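Side-chain contacts in F420-reducing hydrogenase, subunit beta (Methanothermobacter marburgensis, PDB 4OMF), which forms the FAD-binding part of the F420-reducing hydrogenase (EC 1.12.98.1) and probably passes electrons from hydrogen through iron-sulfur clusters and flavin to coenzyme F420: residues L22-G27 and T74-S79; C134-P139 and M161-G166. All blocks are in the same frame, centred on the assembly; numbering follows the deposited sequence.

Contact 1 (L22-G27 and T74-S79); sequences LAQDGG and TKYTFS. With FAD (flavin-adenine dinucleotide), chain R.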
loop_
_atom_site.group_PDB
_atom_site.type_symbol
_atom_site.label_atom_id
_atom_site.label_comp_id
_atom_site.label_asym_id
_atom_site.label_seq_id
_atom_site.Cartn_x
_atom_site.Cartn_y
_atom_site.Cartn_z
ATOM N N LEU C 22 43.988 2.551 9.833
ATOM C CA LEU C 22 42.536 2.405 9.854
ATOM C C LEU C 22 42.010 1.471 8.770
ATOM O O LEU C 22 40.920 0.905 8.894
ATOM C CB LEU C 22 41.872 3.779 9.704
ATOM C CG LEU C 22 42.134 4.767 10.851
ATOM C CD1 LEU C 22 41.727 6.176 10.430
ATOM C CD2 LEU C 22 41.380 4.348 12.108
ATOM N N ALA C 23 42.798 1.303 7.713
ATOM C CA ALA C 23 42.353 0.618 6.490
ATOM C C ALA C 23 42.155 -0.881 6.623
ATOM O O ALA C 23 42.865 -1.546 7.382
ATOM C CB ALA C 23 43.355 0.877 5.380
ATOM N N GLN C 24 41.212 -1.417 5.848
ATOM C CA GLN C 24 41.058 -2.865 5.760
ATOM C C GLN C 24 42.297 -3.518 5.164
ATOM O O GLN C 24 42.824 -4.513 5.684
ATOM C CB GLN C 24 39.839 -3.233 4.911
ATOM C CG GLN C 24 39.563 -4.742 4.865
ATOM C CD GLN C 24 38.955 -5.248 6.188
ATOM O OE1 GLN C 24 38.542 -4.452 7.043
ATOM N NE2 GLN C 24 38.901 -6.565 6.353
ATOM N N ASP C 25 42.738 -2.948 4.054
ATOM C CA ASP C 25 43.815 -3.509 3.266
ATOM C C ASP C 25 44.857 -2.417 3.005
ATOM O O ASP C 25 45.509 -1.966 3.945
ATOM C CB ASP C 25 43.245 -4.105 1.977
ATOM C CG ASP C 25 42.319 -5.278 2.255
ATOM O OD1 ASP C 25 42.746 -6.196 2.992
ATOM O OD2 ASP C 25 41.167 -5.281 1.764
ATOM N N GLY C 26 45.002 -1.980 1.753
ATOM C CA GLY C 26 45.992 -0.962 1.399
ATOM C C GLY C 26 45.535 0.475 1.646
ATOM O O GLY C 26 46.314 1.416 1.522
ATOM N N GLY C 27 44.270 0.659 2.005
ATOM C CA GLY C 27 43.749 1.999 2.202
ATOM C C GLY C 27 43.547 2.727 0.888
ATOM O O GLY C 27 43.663 3.952 0.811
ATOM N N THR C 74 36.342 -2.732 6.554
ATOM C CA THR C 74 35.208 -3.465 5.987
ATOM C C THR C 74 34.192 -3.954 7.025
ATOM O O THR C 74 34.546 -4.431 8.088
ATOM C CB THR C 74 35.689 -4.697 5.196
ATOM O OG1 THR C 74 36.604 -4.276 4.186
ATOM C CG2 THR C 74 34.518 -5.423 4.531
ATOM N N LYS C 75 32.922 -3.840 6.677
ATOM C CA LYS C 75 31.849 -4.465 7.434
ATOM C C LYS C 75 31.166 -5.463 6.510
ATOM O O LYS C 75 30.636 -5.060 5.486
ATOM C CB LYS C 75 30.851 -3.418 7.939
ATOM C CG LYS C 75 31.484 -2.353 8.862
ATOM C CD LYS C 75 32.012 -1.185 8.033
ATOM C CE LYS C 75 32.851 -0.232 8.865
ATOM N NZ LYS C 75 33.398 0.915 8.036
ATOM N N TYR C 76 31.190 -6.757 6.848
ATOM C CA TYR C 76 30.613 -7.744 5.932
ATOM C C TYR C 76 29.107 -7.904 6.141
ATOM O O TYR C 76 28.620 -9.007 6.385
ATOM C CB TYR C 76 31.316 -9.098 6.067
ATOM C CG TYR C 76 32.778 -9.030 5.688
ATOM C CD1 TYR C 76 33.166 -8.829 4.355
ATOM C CD2 TYR C 76 33.772 -9.172 6.651
ATOM C CE1 TYR C 76 34.503 -8.763 4.004
ATOM C CE2 TYR C 76 35.115 -9.102 6.308
ATOM C CZ TYR C 76 35.475 -8.898 4.985
ATOM O OH TYR C 76 36.808 -8.829 4.662
ATOM N N THR C 77 28.384 -6.786 6.054
ATOM C CA THR C 77 26.932 -6.808 6.052
ATOM C C THR C 77 26.438 -5.631 5.218
ATOM O O THR C 77 27.232 -4.898 4.585
ATOM C CB THR C 77 26.344 -6.793 7.491
ATOM O OG1 THR C 77 24.919 -7.002 7.445
ATOM C CG2 THR C 77 26.627 -5.477 8.188
ATOM N N PHE C 78 25.125 -5.458 5.156
ATOM C CA PHE C 78 24.555 -4.503 4.213
ATOM C C PHE C 78 24.839 -3.053 4.570
ATOM O O PHE C 78 24.687 -2.644 5.718
ATOM C CB PHE C 78 23.033 -4.687 4.112
ATOM C CG PHE C 78 22.606 -6.107 3.877
ATOM C CD1 PHE C 78 21.668 -6.707 4.700
ATOM C CD2 PHE C 78 23.129 -6.843 2.822
ATOM C CE1 PHE C 78 21.261 -8.017 4.484
ATOM C CE2 PHE C 78 22.740 -8.146 2.610
ATOM C CZ PHE C 78 21.797 -8.740 3.446
ATOM N N SER C 79 25.233 -2.275 3.567
ATOM C CA SER C 79 25.254 -0.824 3.650
ATOM C C SER C 79 24.810 -0.365 2.277
ATOM O O SER C 79 25.607 -0.347 1.350
ATOM C CB SER C 79 26.636 -0.280 3.994
ATOM O OG SER C 79 26.630 1.143 4.042
HETATM P PA FAD R . 39.511 1.361 3.352
HETATM O O1A FAD R . 39.537 0.402 4.514
HETATM O O2A FAD R . 40.388 2.575 3.268
HETATM O O5B FAD R . 38.008 1.863 3.191
HETATM C C5B FAD R . 37.021 0.830 3.058
HETATM C C4B FAD R . 35.809 1.443 2.354
HETATM O O4B FAD R . 34.825 0.428 2.147
HETATM C C3B FAD R . 35.186 2.527 3.225
HETATM O O3B FAD R . 34.951 3.732 2.482
HETATM C C2B FAD R . 33.858 1.913 3.642
HETATM O O2B FAD R . 32.841 2.921 3.746
HETATM C C1B FAD R . 33.554 0.923 2.533
HETATM N N9A FAD R . 32.716 -0.174 3.047
HETATM C C8A FAD R . 32.989 -0.935 4.122
HETATM N N7A FAD R . 32.020 -1.861 4.310
HETATM C C5A FAD R . 31.107 -1.676 3.315
HETATM C C6A FAD R . 29.820 -2.302 2.934
HETATM N N6A FAD R . 29.286 -3.321 3.658
HETATM N N1A FAD R . 29.208 -1.820 1.840
HETATM C C2A FAD R . 29.697 -0.785 1.124
HETATM N N3A FAD R . 30.858 -0.153 1.417
HETATM C C4A FAD R . 31.579 -0.565 2.489
HETATM N N1 FAD R . 37.833 -7.977 -0.984
HETATM C C2 FAD R . 38.328 -9.000 -1.790
HETATM O O2 FAD R . 39.529 -8.972 -2.126
HETATM N N3 FAD R . 37.485 -10.040 -2.155
HETATM C C4 FAD R . 36.159 -10.047 -1.775
HETATM O O4 FAD R . 35.424 -10.984 -2.160
HETATM C C4X FAD R . 35.861 -9.440 -0.498
HETATM N N5 FAD R . 34.449 -9.562 -0.053
HETATM C C5X FAD R . 33.851 -8.263 0.278
HETATM C C6 FAD R . 32.497 -8.319 0.647
HETATM C C7 FAD R . 31.875 -7.188 1.191
HETATM C C7M FAD R . 30.404 -7.235 1.582
HETATM C C8 FAD R . 32.633 -6.033 1.369
HETATM C C8M FAD R . 32.079 -4.747 1.952
HETATM C C9 FAD R . 33.998 -5.975 1.014
HETATM C C9A FAD R . 34.644 -7.126 0.549
HETATM N N10 FAD R . 35.987 -7.051 0.096
HETATM C C10 FAD R . 36.660 -8.193 -0.298
HETATM C "C1'" FAD R . 36.727 -5.783 -0.048
HETATM C "C2'" FAD R . 37.589 -5.426 1.136
HETATM O "O2'" FAD R . 37.279 -6.074 2.283
HETATM C "C3'" FAD R . 37.848 -4.105 1.217
HETATM O "O3'" FAD R . 36.782 -3.362 1.603
HETATM C "C4'" FAD R . 38.664 -3.495 0.090
HETATM O "O4'" FAD R . 39.892 -4.217 -0.141
HETATM C "C5'" FAD R . 38.956 -2.015 0.363
HETATM O "O5'" FAD R . 39.978 -1.901 1.341
HETATM P P FAD R . 40.800 -0.541 1.525
HETATM O O1P FAD R . 41.269 -0.129 0.147
HETATM O O2P FAD R . 41.831 -0.718 2.601
HETATM O O3P FAD R . 39.642 0.508 1.977
HETATM O O HOH W 1 36.987 -4.698 9.444
#
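Gln24 reaches across to the backbone of Thr74, and the two side chains cross at about a right angle. The direct polar link is a single hydrogen bond, from Thr74 N to Gln24 OE1, 2.8 Å long and nearly straight at 167°. The donor comes in from above the carbonyl plane, 50° out of it. With chi1 at -176°, CG of Gln24 swings out beside the carbonyl carbon, and the bend at chi2 then carries the amide over to Thr74. A water lies within hydrogen-bonding distance of both Gln24 OE1 and Thr74 O and may donate to either, while Gln24 NE2 is taken by Met161 O of strand 160-164.

Packing backs this up. Gln24 CG lies close against Thr74 OG1, 3.1 Å away. CG2 of Thr74 lies over one face of the Tyr76 ring, offset toward its rim, and also touches the dimethyl ring of the flavin. The Tyr76 ring turns its edge to the isoalloxazine, with CE1 3.8 Å from FAD C5X.

The rest is FAD recognition. Loop 22-27 takes the diphosphate with backbone N-H groups: Gln24 N gives a 2.8 Å bond to FAD O1A, and Asp25 N and Gly27 N both donate to FAD O2P. Asp25 OD2 accepts from FAD O4' at 2.5 Å. From 74-79, Thr74 OG1 shares a hydrogen bond with the ribityl FAD O2' at 2.7 Å. Lys75 reads the adenine edge with its backbone, its N donating to FAD N7A and its O accepting from FAD N6A at 2.9 Å.

Backbone N-H groups thus probably offset part of the phosphate charge, with no basic side chain of either segment taking part, and the Gln24-Thr74 bond couples the diphosphate loop to the loop that recognises adenine and ribityl.

Contact 2 (C134-P139 and M161-G166); sequences CMENFP and MDIGKG. With FAD (flavin-adenine dinucleotide), chain R; SF4 (iron/sulfur cluster), chain N.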
loop_
_atom_site.group_PDB
_atom_site.type_symbol
_atom_site.label_atom_id
_atom_site.label_comp_id
_atom_site.label_asym_id
_atom_site.label_seq_id
_atom_site.Cartn_x
_atom_site.Cartn_y
_atom_site.Cartn_z
ATOM N N CYS C 134 33.888 -8.327 -4.237
ATOM C CA CYS C 134 32.911 -8.969 -3.366
ATOM C C CYS C 134 32.548 -10.375 -3.828
ATOM O O CYS C 134 32.292 -10.582 -5.011
ATOM C CB CYS C 134 31.646 -8.123 -3.295
ATOM S SG CYS C 134 30.445 -8.778 -2.122
ATOM N N MET C 135 32.484 -11.322 -2.889
ATOM C CA MET C 135 32.071 -12.697 -3.214
ATOM C C MET C 135 30.702 -13.047 -2.599
ATOM O O MET C 135 29.998 -13.938 -3.068
ATOM C CB MET C 135 33.133 -13.695 -2.740
ATOM C CG MET C 135 32.871 -15.120 -3.189
ATOM S SD MET C 135 33.108 -15.336 -4.969
ATOM C CE MET C 135 34.901 -15.449 -5.054
ATOM N N GLU C 136 30.333 -12.341 -1.539
ATOM C CA GLU C 136 29.073 -12.586 -0.842
ATOM C C GLU C 136 28.869 -11.495 0.182
ATOM O O GLU C 136 29.838 -10.878 0.623
ATOM C CB GLU C 136 29.070 -13.957 -0.145
ATOM C CG GLU C 136 30.122 -14.123 0.951
ATOM C CD GLU C 136 31.417 -14.753 0.460
ATOM O OE1 GLU C 136 32.505 -14.245 0.813
ATOM O OE2 GLU C 136 31.353 -15.770 -0.268
ATOM N N ASN C 137 27.617 -11.267 0.582
ATOM C CA ASN C 137 27.354 -10.418 1.736
ATOM C C ASN C 137 26.348 -11.098 2.688
ATOM O O ASN C 137 25.630 -11.998 2.285
ATOM C CB ASN C 137 26.847 -9.038 1.300
ATOM C CG ASN C 137 27.185 -7.950 2.305
ATOM O OD1 ASN C 137 27.741 -8.228 3.362
ATOM N ND2 ASN C 137 26.865 -6.699 1.967
ATOM N N PHE C 138 26.350 -10.684 3.948
ATOM C CA PHE C 138 25.622 -11.381 5.024
ATOM C C PHE C 138 24.577 -10.513 5.721
ATOM O O PHE C 138 24.817 -9.346 6.006
ATOM C CB PHE C 138 26.606 -11.900 6.097
ATOM C CG PHE C 138 27.626 -12.861 5.574
ATOM C CD1 PHE C 138 27.320 -14.214 5.442
ATOM C CD2 PHE C 138 28.884 -12.420 5.187
ATOM C CE1 PHE C 138 28.252 -15.120 4.934
ATOM C CE2 PHE C 138 29.818 -13.319 4.671
ATOM C CZ PHE C 138 29.497 -14.673 4.552
ATOM N N PRO C 139 23.399 -11.088 6.012
ATOM C CA PRO C 139 22.526 -10.354 6.937
ATOM C C PRO C 139 23.253 -10.187 8.283
ATOM O O PRO C 139 24.147 -10.969 8.624
ATOM C CB PRO C 139 21.285 -11.244 7.059
ATOM C CG PRO C 139 21.351 -12.188 5.874
ATOM C CD PRO C 139 22.806 -12.353 5.541
ATOM N N MET C 161 37.201 -7.285 11.260
ATOM C CA MET C 161 36.858 -8.564 10.644
ATOM C C MET C 161 37.518 -8.626 9.265
ATOM O O MET C 161 37.824 -7.591 8.671
ATOM C CB MET C 161 35.335 -8.762 10.554
ATOM C CG MET C 161 34.574 -7.655 9.821
ATOM S SD MET C 161 32.772 -7.925 9.866
ATOM C CE MET C 161 32.441 -7.945 11.625
ATOM N N ASP C 162 37.749 -9.840 8.773
ATOM C CA ASP C 162 38.460 -10.028 7.506
ATOM C C ASP C 162 38.093 -11.391 6.929
ATOM O O ASP C 162 37.718 -12.312 7.659
ATOM C CB ASP C 162 39.975 -9.928 7.731
ATOM C CG ASP C 162 40.733 -9.500 6.481
ATOM O OD1 ASP C 162 40.087 -9.309 5.426
ATOM O OD2 ASP C 162 41.973 -9.342 6.569
ATOM N N ILE C 163 38.185 -11.511 5.614
ATOM C CA ILE C 163 37.934 -12.777 4.932
ATOM C C ILE C 163 39.112 -13.017 4.005
ATOM O O ILE C 163 39.568 -12.102 3.327
ATOM C CB ILE C 163 36.601 -12.752 4.142
ATOM C CG1 ILE C 163 35.421 -12.737 5.117
ATOM C CG2 ILE C 163 36.524 -13.937 3.161
ATOM C CD1 ILE C 163 34.040 -12.618 4.476
ATOM N N GLY C 164 39.637 -14.233 4.007
ATOM C CA GLY C 164 40.776 -14.552 3.167
ATOM C C GLY C 164 41.414 -15.857 3.564
ATOM O O GLY C 164 41.220 -16.347 4.683
ATOM N N LYS C 165 42.176 -16.432 2.634
ATOM C CA LYS C 165 42.876 -17.685 2.856
ATOM C C LYS C 165 41.970 -18.773 3.449
ATOM O O LYS C 165 42.380 -19.532 4.329
ATOM C CB LYS C 165 44.091 -17.447 3.760
ATOM C CG LYS C 165 45.012 -16.348 3.229
ATOM C CD LYS C 165 46.335 -16.295 3.982
ATOM C CE LYS C 165 47.114 -15.016 3.656
ATOM N NZ LYS C 165 46.473 -13.772 4.201
ATOM N N GLY C 166 40.742 -18.834 2.952
ATOM C CA GLY C 166 39.827 -19.900 3.296
ATOM C C GLY C 166 39.119 -19.722 4.626
ATOM O O GLY C 166 38.460 -20.642 5.087
HETATM P PA FAD R . 39.511 1.361 3.352
HETATM O O1A FAD R . 39.537 0.402 4.514
HETATM O O2A FAD R . 40.388 2.575 3.268
HETATM O O5B FAD R . 38.008 1.863 3.191
HETATM C C5B FAD R . 37.021 0.830 3.058
HETATM C C4B FAD R . 35.809 1.443 2.354
HETATM O O4B FAD R . 34.825 0.428 2.147
HETATM C C3B FAD R . 35.186 2.527 3.225
HETATM O O3B FAD R . 34.951 3.732 2.482
HETATM C C2B FAD R . 33.858 1.913 3.642
HETATM O O2B FAD R . 32.841 2.921 3.746
HETATM C C1B FAD R . 33.554 0.923 2.533
HETATM N N9A FAD R . 32.716 -0.174 3.047
HETATM C C8A FAD R . 32.989 -0.935 4.122
HETATM N N7A FAD R . 32.020 -1.861 4.310
HETATM C C5A FAD R . 31.107 -1.676 3.315
HETATM C C6A FAD R . 29.820 -2.302 2.934
HETATM N N6A FAD R . 29.286 -3.321 3.658
HETATM N N1A FAD R . 29.208 -1.820 1.840
HETATM C C2A FAD R . 29.697 -0.785 1.124
HETATM N N3A FAD R . 30.858 -0.153 1.417
HETATM C C4A FAD R . 31.579 -0.565 2.489
HETATM N N1 FAD R . 37.833 -7.977 -0.984
HETATM C C2 FAD R . 38.328 -9.000 -1.790
HETATM O O2 FAD R . 39.529 -8.972 -2.126
HETATM N N3 FAD R . 37.485 -10.040 -2.155
HETATM C C4 FAD R . 36.159 -10.047 -1.775
HETATM O O4 FAD R . 35.424 -10.984 -2.160
HETATM C C4X FAD R . 35.861 -9.440 -0.498
HETATM N N5 FAD R . 34.449 -9.562 -0.053
HETATM C C5X FAD R . 33.851 -8.263 0.278
HETATM C C6 FAD R . 32.497 -8.319 0.647
HETATM C C7 FAD R . 31.875 -7.188 1.191
HETATM C C7M FAD R . 30.404 -7.235 1.582
HETATM C C8 FAD R . 32.633 -6.033 1.369
HETATM C C8M FAD R . 32.079 -4.747 1.952
HETATM C C9 FAD R . 33.998 -5.975 1.014
HETATM C C9A FAD R . 34.644 -7.126 0.549
HETATM N N10 FAD R . 35.987 -7.051 0.096
HETATM C C10 FAD R . 36.660 -8.193 -0.298
HETATM C "C1'" FAD R . 36.727 -5.783 -0.048
HETATM C "C2'" FAD R . 37.589 -5.426 1.136
HETATM O "O2'" FAD R . 37.279 -6.074 2.283
HETATM C "C3'" FAD R . 37.848 -4.105 1.217
HETATM O "O3'" FAD R . 36.782 -3.362 1.603
HETATM C "C4'" FAD R . 38.664 -3.495 0.090
HETATM O "O4'" FAD R . 39.892 -4.217 -0.141
HETATM C "C5'" FAD R . 38.956 -2.015 0.363
HETATM O "O5'" FAD R . 39.978 -1.901 1.341
HETATM P P FAD R . 40.800 -0.541 1.525
HETATM O O1P FAD R . 41.269 -0.129 0.147
HETATM O O2P FAD R . 41.831 -0.718 2.601
HETATM O O3P FAD R . 39.642 0.508 1.977
HETATM FE FE1 SF4 N . 26.317 -7.864 -4.314
HETATM FE FE2 SF4 N . 27.305 -9.791 -5.839
HETATM FE FE3 SF4 N . 26.218 -10.432 -3.486
HETATM FE FE4 SF4 N . 28.561 -9.107 -3.492
HETATM S S1 SF4 N . 28.207 -11.251 -4.312
HETATM S S2 SF4 N . 26.703 -8.586 -2.201
HETATM S S3 SF4 N . 28.378 -7.840 -5.359
HETATM S S4 SF4 N . 25.094 -9.562 -5.287
#
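Ile163 meets Phe138 and Glu136 through the very end of its side chain. CB points from the strand toward the 134-139 loop, and CG1 carries the chain onward, with CD1 anti to CA (chi2 176°). CD1 does the touching: it arrives at the edge of the Phe138 ring, close to the ring plane, 4.3 Å from CE2. The same methyl sits 4.3 Å from Glu136 OE1, a plain packing contact.

Ile163 lies on strand 160-164 of a three-stranded antiparallel sheet and also packs on Phe168 of the neighbouring strand 167-171. The loop it meets passes between two redox groups: Cys134 SG binds iron FE4 of the iron-sulfur cluster at 2.4 Å, and Asn137 faces the flavin, its CG 3.4 Å from the FAD methyl C7M. CB of Asn137 lies 3.5 Å from cluster sulfur S2.

Asn137 OD1 also accepts a hydrogen bond from the N of Phe138, 2.9 Å long, with the donor above the carbonyl plane. The Phe138 ring is packed edge-to-face with Phe146 of helix 140-150. Glu136 OE1 is hydrogen-bonded to an unidentified ligand, probably from the crystallisation liquor.

In the fold
From the N terminus, the chain leaves helix 17-22 into the 22-27 loop, then runs through helix 28-39, strands 44-51 and 56-62 and helix 65-70 before 74-79 returns and contact 1 closes that excursion. Contact 2 opens only later, after strand 126-132 of the eight-stranded mixed sheet, and closes a shorter loop around helix 140-150 when strand 160-164 comes back. The two are in series, neither nesting nor crossing, yet they touch in space: Thr77 OG1 probably bonds to Phe138 O. Together they tie the large sheet, the small antiparallel sheet and both redox groups into one region, with FAD touching both contacts.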